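Local atomic coordinates of transcriptional regulator (Enterococcus faecalis, PDB entry 3QFI), a protein that is of unknown detailed function but belongs to the LytR-CpsA-Psr family of bacterial proteins and is regarded as a transcriptional regulator. Residues A[251-256]-A[273-278]. Numbering follows the deposited sequence.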
loop_
_atom_site.group_PDB
_atom_site.type_symbol
_atom_site.label_atom_id
_atom_site.label_comp_id
_atom_site.label_asym_id
_atom_site.label_seq_id
_atom_site.Cartn_x
_atom_site.Cartn_y
_atom_site.Cartn_z
ATOM N N SER A 251 -5.683 -9.400 -15.966
ATOM C CA SER A 251 -5.389 -8.046 -15.498
ATOM C C SER A 251 -4.286 -8.152 -14.436
ATOM O O SER A 251 -3.467 -7.238 -14.294
ATOM C CB SER A 251 -6.616 -7.386 -14.868
ATOM O OG SER A 251 -6.225 -6.269 -14.089
ATOM N N LEU A 252 -4.272 -9.280 -13.715
ATOM C CA LEU A 252 -3.284 -9.569 -12.669
ATOM C C LEU A 252 -1.889 -9.702 -13.272
ATOM O O LEU A 252 -0.923 -9.134 -12.764
ATOM C CB LEU A 252 -3.609 -10.887 -11.942
ATOM C CG LEU A 252 -3.157 -11.068 -10.472
ATOM C CD1 LEU A 252 -3.045 -12.547 -10.110
ATOM C CD2 LEU A 252 -1.820 -10.388 -10.245
ATOM N N TYR A 253 -1.781 -10.482 -14.345
ATOM C CA TYR A 253 -0.489 -10.679 -14.986
ATOM C C TYR A 253 0.080 -9.361 -15.455
ATOM O O TYR A 253 1.248 -9.071 -15.229
ATOM C CB TYR A 253 -0.588 -11.642 -16.179
ATOM C CG TYR A 253 0.760 -11.942 -16.828
ATOM C CD1 TYR A 253 1.859 -12.327 -16.054
ATOM C CD2 TYR A 253 0.944 -11.823 -18.204
ATOM C CE1 TYR A 253 3.096 -12.578 -16.626
ATOM C CE2 TYR A 253 2.189 -12.080 -18.791
ATOM C CZ TYR A 253 3.260 -12.453 -17.988
ATOM O OH TYR A 253 4.499 -12.683 -18.546
ATOM N N LYS A 254 -0.749 -8.560 -16.109
ATOM C CA LYS A 254 -0.302 -7.268 -16.609
ATOM C C LYS A 254 0.252 -6.436 -15.441
ATOM O O LYS A 254 1.329 -5.850 -15.534
ATOM C CB LYS A 254 -1.469 -6.549 -17.299
ATOM C CG LYS A 254 -1.136 -5.151 -17.787
ATOM C CD LYS A 254 -2.377 -4.413 -18.234
ATOM C CE LYS A 254 -2.054 -2.952 -18.438
ATOM N NZ LYS A 254 -1.522 -2.335 -17.181
ATOM N N THR A 255 -0.481 -6.397 -14.337
ATOM C CA THR A 255 -0.034 -5.659 -13.165
ATOM C C THR A 255 1.311 -6.178 -12.661
ATOM O O THR A 255 2.195 -5.398 -12.320
ATOM C CB THR A 255 -1.016 -5.804 -12.026
ATOM O OG1 THR A 255 -2.309 -5.375 -12.458
ATOM C CG2 THR A 255 -0.564 -4.976 -10.826
ATOM N N GLN A 256 1.441 -7.498 -12.595
ATOM C CA GLN A 256 2.669 -8.142 -12.140
ATOM C C GLN A 256 3.846 -7.806 -13.019
ATOM O O GLN A 256 4.930 -7.494 -12.540
ATOM C CB GLN A 256 2.514 -9.664 -12.127
ATOM C CG GLN A 256 1.748 -10.200 -10.944
ATOM C CD GLN A 256 1.297 -11.610 -11.164
ATOM O OE1 GLN A 256 0.842 -12.278 -10.243
ATOM N NE2 GLN A 256 1.410 -12.075 -12.399
ATOM N N GLU A 273 0.362 -18.475 -16.229
ATOM C CA GLU A 273 -0.342 -19.747 -16.128
ATOM C C GLU A 273 -0.831 -19.951 -14.688
ATOM O O GLU A 273 -1.895 -20.530 -14.454
ATOM C CB GLU A 273 0.572 -20.896 -16.550
ATOM C CG GLU A 273 1.587 -20.508 -17.612
ATOM C CD GLU A 273 0.949 -20.041 -18.907
ATOM O OE1 GLU A 273 -0.284 -20.206 -19.051
ATOM O OE2 GLU A 273 1.678 -19.523 -19.787
ATOM N N LYS A 274 -0.058 -19.477 -13.717
ATOM C CA LYS A 274 -0.461 -19.611 -12.321
ATOM C C LYS A 274 -1.674 -18.721 -12.025
ATOM O O LYS A 274 -2.638 -19.178 -11.438
ATOM C CB LYS A 274 0.718 -19.263 -11.416
ATOM C CG LYS A 274 0.381 -19.117 -9.956
ATOM C CD LYS A 274 1.658 -18.919 -9.158
ATOM C CE LYS A 274 1.370 -18.511 -7.715
ATOM N NZ LYS A 274 0.951 -17.080 -7.596
ATOM N N ASP A 275 -1.643 -17.458 -12.448
ATOM C CA ASP A 275 -2.772 -16.560 -12.207
ATOM C C ASP A 275 -4.085 -17.115 -12.744
ATOM O O ASP A 275 -5.129 -16.999 -12.106
ATOM C CB ASP A 275 -2.539 -15.210 -12.864
ATOM C CG ASP A 275 -1.228 -14.614 -12.491
ATOM O OD1 ASP A 275 -0.718 -14.956 -11.396
ATOM O OD2 ASP A 275 -0.706 -13.796 -13.290
ATOM N N LEU A 276 -4.021 -17.692 -13.936
ATOM C CA LEU A 276 -5.187 -18.264 -14.594
ATOM C C LEU A 276 -5.695 -19.491 -13.830
ATOM O O LEU A 276 -6.895 -19.617 -13.578
ATOM C CB LEU A 276 -4.819 -18.623 -16.041
ATOM C CG LEU A 276 -5.852 -19.322 -16.929
ATOM C CD1 LEU A 276 -7.079 -18.443 -17.098
ATOM C CD2 LEU A 276 -5.230 -19.618 -18.293
ATOM N N ALA A 277 -4.783 -20.379 -13.440
ATOM C CA ALA A 277 -5.162 -21.581 -12.701
ATOM C C ALA A 277 -5.910 -21.214 -11.434
ATOM O O ALA A 277 -6.951 -21.792 -11.125
ATOM C CB ALA A 277 -3.932 -22.396 -12.352
ATOM N N PHE A 278 -5.377 -20.242 -10.706
ATOM C CA PHE A 278 -5.997 -19.801 -9.469
ATOM C C PHE A 278 -7.402 -19.284 -9.734
ATOM O O PHE A 278 -8.349 -19.641 -9.029
ATOM C CB PHE A 278 -5.181 -18.687 -8.811
ATOM C CG PHE A 278 -5.600 -18.392 -7.401
ATOM C CD1 PHE A 278 -5.107 -19.161 -6.342
ATOM C CD2 PHE A 278 -6.540 -17.404 -7.133
ATOM C CE1 PHE A 278 -5.541 -18.953 -5.045
ATOM C CE2 PHE A 278 -6.986 -17.186 -5.832
ATOM C CZ PHE A 278 -6.487 -17.964 -4.786
#
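D275 faces L252, Y253 and Q256 across a helical hairpin near the C-terminal end of the modelled chain. Helices 249-262 and 269-280 run roughly antiparallel, at 147°, and their local axes approach to 9.5 Å. The interface is small, about 146 Å² in all. K274, just before D275, has its NZ in a salt bridge with E271 of the same helix.

D275 carries the contact. Its CG lies beside the backbone N, with chi1 at -52°, and the carboxylate projects at the other helix. The L252 side chain approaches at a slant, with L252 CD1 3.6 Å from D275 OD1. The Y253 side chain crosses D275 at about a right angle. Y253 CB is 3.6 Å from D275 OD2. The phenol of Y253 reaches E267 in the connecting loop, where OH is hydrogen-bonded, and it also touches A269 and R272. Q256 meets D275 from the opposite direction. Its amide plane is turned 54° from the carboxylate, and Q256 CD lies 3.6 Å from D275 OD2. A buried carboxylate thus sits among a methyl, a tyrosine and an amide.

Further along the same helix, the F278 ring meets F282. The carboxylate of D275 also meets the backbone of helix 249-262, where D275 OD2 is 3.6 Å from Y253 CA.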